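Local structure of flagellar biosynthetic protein FlhB (Shewanella putrefaciens CN-32, 6Z0W) at residues A[39-44]-A[82-87]; A[86-91]-A[121-126]. The protein is probably required to form the rod of the flagellar basal body and may form part of the type III export apparatus, its cytoplasmic domain being the part described here. One frame throughout, in Å; residues are numbered along the deposited sequence.

Contact 1 of 2, residues A[39-44]-A[82-87]; sequences PFVIAK and QQIPEG
Phe40 and Gln83 face each other as a non-hydrogen-bonded antiparallel pair, a single beta bridge by which a loop joins an edge strand; their CA atoms are 4.0 Å apart. In this FlhB cytoplasmic domain, strand 40-46, broken where the chain turns at Ile42, is an outermost strand of the mixed sheet, with strand 25-30 on its inner side, while residues 82-87 belong to the connection between helices 68-77 and 89-100. Two backbone bonds flank the pair: Ile84 N donates to Pro39 O (3.1 Å, N-H...O 160°) and Val41 N to Gln82 O (3.1 Å). Each carbonyl also receives a CA-H...O contact, from Gln83 CA and Phe40 CA respectively. Among side chains, Ile84 does most of the touching: chi1 of 60° sets CG1 between its backbone N and carbonyl carbon, bringing CD1 over the CD-CG side of the Pro39 ring, 3.7 Å from Pro39 CD. Both residues also pack on Val92 of helix 89-100. Replacing Ile84 by alanine would probably leave Pro39 CD without the methyl that packs against it and thin the packing on Val92. Phe40 ends elsewhere, its ring making a cation-pi contact with Arg35, and only its CB approaches the loop, 3.3 Å from Gln82 O.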
loop_
_atom_site.group_PDB
_atom_site.type_symbol
_atom_site.label_atom_id
_atom_site.label_comp_id
_atom_site.label_asym_id
_atom_site.label_seq_id
_atom_site.Cartn_x
_atom_site.Cartn_y
_atom_site.Cartn_z
ATOM N N PRO A 39 10.517 0.888 -1.280
ATOM C CA PRO A 39 9.529 -0.163 -1.024
ATOM C C PRO A 39 8.920 -0.627 -2.337
ATOM O O PRO A 39 8.874 0.113 -3.325
ATOM C CB PRO A 39 8.485 0.528 -0.138
ATOM C CG PRO A 39 9.166 1.732 0.431
ATOM C CD PRO A 39 10.134 2.167 -0.647
ATOM N N PHE A 40 8.469 -1.870 -2.348
ATOM C CA PHE A 40 7.847 -2.432 -3.531
ATOM C C PHE A 40 6.501 -3.060 -3.183
ATOM O O PHE A 40 6.231 -3.437 -2.038
ATOM C CB PHE A 40 8.743 -3.477 -4.225
ATOM C CG PHE A 40 9.459 -4.418 -3.281
ATOM C CD1 PHE A 40 8.969 -5.702 -3.027
ATOM C CD2 PHE A 40 10.653 -4.031 -2.681
ATOM C CE1 PHE A 40 9.654 -6.558 -2.157
ATOM C CE2 PHE A 40 11.326 -4.873 -1.835
ATOM C CZ PHE A 40 10.836 -6.138 -1.571
ATOM N N VAL A 41 5.661 -3.199 -4.206
ATOM C CA VAL A 41 4.325 -3.761 -4.028
ATOM C C VAL A 41 4.406 -5.255 -4.310
ATOM O O VAL A 41 4.873 -5.658 -5.376
ATOM C CB VAL A 41 3.313 -3.063 -4.954
ATOM C CG1 VAL A 41 2.039 -3.864 -5.077
ATOM C CG2 VAL A 41 3.043 -1.629 -4.442
ATOM N N ILE A 42 3.961 -6.085 -3.363
ATOM C CA ILE A 42 3.977 -7.537 -3.562
ATOM C C ILE A 42 2.583 -8.119 -3.720
ATOM O O ILE A 42 2.458 -9.294 -4.118
ATOM C CB ILE A 42 4.726 -8.262 -2.424
ATOM C CG1 ILE A 42 4.023 -8.001 -1.091
ATOM C CG2 ILE A 42 6.137 -7.756 -2.331
ATOM C CD1 ILE A 42 4.699 -8.711 0.059
ATOM N N ALA A 43 1.537 -7.337 -3.458
ATOM C CA ALA A 43 0.170 -7.718 -3.791
ATOM C C ALA A 43 -0.666 -6.447 -3.920
ATOM O O ALA A 43 -0.394 -5.449 -3.245
ATOM C CB ALA A 43 -0.427 -8.654 -2.727
ATOM N N LYS A 44 -1.669 -6.484 -4.796
ATOM C CA LYS A 44 -2.593 -5.374 -4.911
ATOM C C LYS A 44 -3.903 -5.876 -5.501
ATOM O O LYS A 44 -3.933 -6.866 -6.227
ATOM C CB LYS A 44 -2.015 -4.237 -5.776
ATOM C CG LYS A 44 -1.993 -4.467 -7.292
ATOM C CD LYS A 44 -1.550 -3.136 -7.930
ATOM C CE LYS A 44 -1.601 -3.067 -9.442
ATOM N NZ LYS A 44 -0.942 -1.795 -9.912
ATOM N N GLN A 82 7.101 -4.270 -8.270
ATOM C CA GLN A 82 7.764 -3.065 -8.738
ATOM C C GLN A 82 7.919 -2.075 -7.581
ATOM O O GLN A 82 7.094 -2.036 -6.663
ATOM C CB GLN A 82 6.967 -2.433 -9.898
ATOM C CG GLN A 82 7.678 -1.294 -10.626
ATOM C CD GLN A 82 6.803 -0.540 -11.660
ATOM O OE1 GLN A 82 5.557 -0.530 -11.595
ATOM N NE2 GLN A 82 7.478 0.089 -12.630
ATOM N N GLN A 83 9.012 -1.297 -7.599
ATOM C CA GLN A 83 9.158 -0.225 -6.621
ATOM C C GLN A 83 8.163 0.898 -6.874
ATOM O O GLN A 83 7.856 1.245 -8.021
ATOM C CB GLN A 83 10.586 0.346 -6.635
ATOM C CG GLN A 83 11.642 -0.715 -6.860
ATOM C CD GLN A 83 13.064 -0.184 -6.800
ATOM O OE1 GLN A 83 13.450 0.522 -5.859
ATOM N NE2 GLN A 83 13.846 -0.501 -7.828
ATOM N N ILE A 84 7.643 1.456 -5.787
ATOM C CA ILE A 84 6.815 2.661 -5.853
ATOM C C ILE A 84 7.599 3.777 -6.536
ATOM O O ILE A 84 8.840 3.801 -6.467
ATOM C CB ILE A 84 6.373 3.128 -4.454
ATOM C CG1 ILE A 84 7.624 3.448 -3.612
ATOM C CG2 ILE A 84 5.495 2.090 -3.826
ATOM C CD1 ILE A 84 7.327 4.027 -2.235
ATOM N N PRO A 85 6.917 4.726 -7.179
ATOM C CA PRO A 85 7.611 5.890 -7.740
ATOM C C PRO A 85 8.302 6.704 -6.659
ATOM O O PRO A 85 7.852 6.781 -5.506
ATOM C CB PRO A 85 6.479 6.710 -8.377
ATOM C CG PRO A 85 5.319 5.768 -8.493
ATOM C CD PRO A 85 5.456 4.832 -7.332
ATOM N N GLU A 86 9.367 7.371 -7.071
ATOM C CA GLU A 86 10.130 8.198 -6.151
ATOM C C GLU A 86 9.255 9.266 -5.487
ATOM O O GLU A 86 9.455 9.585 -4.308
ATOM C CB GLU A 86 11.307 8.798 -6.916
ATOM C CG GLU A 86 11.814 10.128 -6.441
ATOM C CD GLU A 86 12.671 10.809 -7.502
ATOM O OE1 GLU A 86 12.123 11.605 -8.296
ATOM O OE2 GLU A 86 13.891 10.538 -7.548
ATOM N N GLY A 87 8.243 9.782 -6.189
ATOM C CA GLY A 87 7.410 10.809 -5.595
ATOM C C GLY A 87 6.619 10.343 -4.381
ATOM O O GLY A 87 6.093 11.187 -3.640
#

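Contact 2 of 2, residues A[86-91]-A[121-126]; sequences EGLFTA and PIPDDL
Leu88 and Leu126 are set by similar torsions: in each, CG stands anti to the carbonyl carbon and beside the backbone N (chi1 -61° and -49°), and the two side chains meet tip to tip. In Leu126 an extended chi2 (-180°) carries CD1 forward to 3.5 Å from Leu88 CG, a tight approach, and 3.6 Å from Leu88 CD2; Leu88 thus meets it with its branch point and one methyl. That methyl serves two more partners, since Ile122 CG1 comes obliquely to within 3.9 Å of Leu88 CD2 and Pro123 CD lies 4.2 Å from it. Beside the leucines, the Pro123 ring rests against the backbone of Gly87, with Pro123 CG 3.8 Å from Gly87 O; Gly87 has no side chain, and its backbone lies close to both Pro123 and Leu126. No hydrogen bond links the two segments, although Thr90 OG1 bonds to Gln120 OE1 next door. Each segment secures its own turn, Phe89 N bonding to Glu86 O at 3.1 Å and Leu126 N to Pro123 O at 3.0 Å. Helix 68-77 adds Ala73, touching both Leu88 and Ile122. The segment is probably part of the proline-rich element that contributes to flagellar biogenesis. What results is apolar docking of a C-terminal segment, ending in a short 3-10 turn, onto the turn that leads into helix 89-100.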
loop_
_atom_site.group_PDB
_atom_site.type_symbol
_atom_site.label_atom_id
_atom_site.label_comp_id
_atom_site.label_asym_id
_atom_site.label_seq_id
_atom_site.Cartn_x
_atom_site.Cartn_y
_atom_site.Cartn_z
ATOM N N GLU A 86 9.367 7.371 -7.071
ATOM C CA GLU A 86 10.130 8.198 -6.151
ATOM C C GLU A 86 9.255 9.266 -5.487
ATOM O O GLU A 86 9.455 9.585 -4.308
ATOM C CB GLU A 86 11.307 8.798 -6.916
ATOM C CG GLU A 86 11.814 10.128 -6.441
ATOM C CD GLU A 86 12.671 10.809 -7.502
ATOM O OE1 GLU A 86 12.123 11.605 -8.296
ATOM O OE2 GLU A 86 13.891 10.538 -7.548
ATOM N N GLY A 87 8.243 9.782 -6.189
ATOM C CA GLY A 87 7.410 10.809 -5.595
ATOM C C GLY A 87 6.619 10.343 -4.381
ATOM O O GLY A 87 6.093 11.187 -3.640
ATOM N N LEU A 88 6.508 9.018 -4.166
ATOM C CA LEU A 88 5.778 8.468 -3.032
ATOM C C LEU A 88 6.691 7.910 -1.952
ATOM O O LEU A 88 6.195 7.355 -0.964
ATOM C CB LEU A 88 4.806 7.366 -3.498
ATOM C CG LEU A 88 3.721 7.846 -4.489
ATOM C CD1 LEU A 88 2.755 6.697 -4.852
ATOM C CD2 LEU A 88 2.975 9.048 -3.892
ATOM N N PHE A 89 8.005 8.024 -2.114
ATOM C CA PHE A 89 8.902 7.370 -1.164
ATOM C C PHE A 89 8.702 7.903 0.249
ATOM O O PHE A 89 8.496 7.133 1.192
ATOM C CB PHE A 89 10.366 7.541 -1.576
ATOM C CG PHE A 89 11.309 6.922 -0.585
ATOM C CD1 PHE A 89 11.658 5.575 -0.691
ATOM C CD2 PHE A 89 11.804 7.654 0.489
ATOM C CE1 PHE A 89 12.521 4.983 0.244
ATOM C CE2 PHE A 89 12.655 7.051 1.441
ATOM C CZ PHE A 89 13.008 5.722 1.316
ATOM N N THR A 90 8.821 9.223 0.425
ATOM C CA THR A 90 8.756 9.784 1.771
ATOM C C THR A 90 7.436 9.441 2.447
ATOM O O THR A 90 7.415 9.120 3.640
ATOM C CB THR A 90 8.955 11.301 1.735
ATOM O OG1 THR A 90 8.102 11.848 0.731
ATOM C CG2 THR A 90 10.373 11.632 1.368
ATOM N N ALA A 91 6.316 9.491 1.702
ATOM C CA ALA A 91 5.040 9.189 2.333
ATOM C C ALA A 91 4.976 7.729 2.771
ATOM O O ALA A 91 4.521 7.431 3.882
ATOM C CB ALA A 91 3.876 9.548 1.395
ATOM N N PRO A 121 1.064 16.675 0.224
ATOM C CA PRO A 121 0.189 16.222 -0.856
ATOM C C PRO A 121 0.812 15.076 -1.632
ATOM O O PRO A 121 2.030 14.886 -1.677
ATOM C CB PRO A 121 0.034 17.466 -1.735
ATOM C CG PRO A 121 0.423 18.622 -0.836
ATOM C CD PRO A 121 1.526 18.054 0.000
ATOM N N ILE A 122 -0.041 14.274 -2.229
ATOM C CA ILE A 122 0.453 13.358 -3.248
ATOM C C ILE A 122 0.619 14.134 -4.555
ATOM O O ILE A 122 -0.262 14.934 -4.900
ATOM C CB ILE A 122 -0.474 12.164 -3.395
ATOM C CG1 ILE A 122 0.024 11.123 -2.379
ATOM C CG2 ILE A 122 -0.410 11.561 -4.787
ATOM C CD1 ILE A 122 -0.939 10.147 -2.030
ATOM N N PRO A 123 1.762 13.991 -5.234
ATOM C CA PRO A 123 2.050 14.839 -6.396
ATOM C C PRO A 123 0.954 14.741 -7.452
ATOM O O PRO A 123 0.341 13.690 -7.655
ATOM C CB PRO A 123 3.379 14.275 -6.916
ATOM C CG PRO A 123 4.034 13.697 -5.704
ATOM C CD PRO A 123 2.915 13.151 -4.856
ATOM N N ASP A 124 0.703 15.870 -8.119
ATOM C CA ASP A 124 -0.349 15.916 -9.127
ATOM C C ASP A 124 -0.142 14.860 -10.199
ATOM O O ASP A 124 -1.115 14.259 -10.678
ATOM C CB ASP A 124 -0.423 17.308 -9.752
ATOM C CG ASP A 124 -1.159 18.286 -8.868
ATOM O OD1 ASP A 124 -1.653 17.862 -7.799
ATOM O OD2 ASP A 124 -1.250 19.465 -9.240
ATOM N N ASP A 125 1.118 14.607 -10.584
ATOM C CA ASP A 125 1.333 13.685 -11.685
ATOM C C ASP A 125 1.008 12.243 -11.311
ATOM O O ASP A 125 0.860 11.407 -12.210
ATOM C CB ASP A 125 2.767 13.822 -12.259
ATOM C CG ASP A 125 3.890 13.449 -11.266
ATOM O OD1 ASP A 125 3.678 13.317 -10.045
ATOM O OD2 ASP A 125 5.027 13.309 -11.750
ATOM N N LEU A 126 0.843 11.942 -10.025
ATOM C CA LEU A 126 0.489 10.602 -9.586
ATOM C C LEU A 126 -0.996 10.499 -9.209
ATOM O O LEU A 126 -1.447 9.440 -8.766
ATOM C CB LEU A 126 1.399 10.173 -8.423
ATOM C CG LEU A 126 2.928 10.346 -8.562
ATOM C CD1 LEU A 126 3.667 9.871 -7.337
ATOM C CD2 LEU A 126 3.502 9.626 -9.780
#

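How the contacts relate
Contacts 1 and 2 show one connection serving two neighbours in turn, with chemistry that follows depth. Residues 82-84 meet the edge strand in a largely buried place, about 8 Å from contact centre to chain centre, whereas residues 87-88 receive the C-terminal segment about 13 Å out, where burial is partial. The inner contact combines backbone hydrogen bonding with apolar packing; the outer one relies on apolar packing alone. The segments overlap at Glu86 and Gly87, of which Gly87 takes part in contact 2 only, and the contact centres are about 12 Å apart. Phe89, which follows Leu88 in segment 86-91, packs back on contact 1: its CD1 lies 3.7 Å from Pro39 CD, and its CA 3.8 Å from Ile84 CD1.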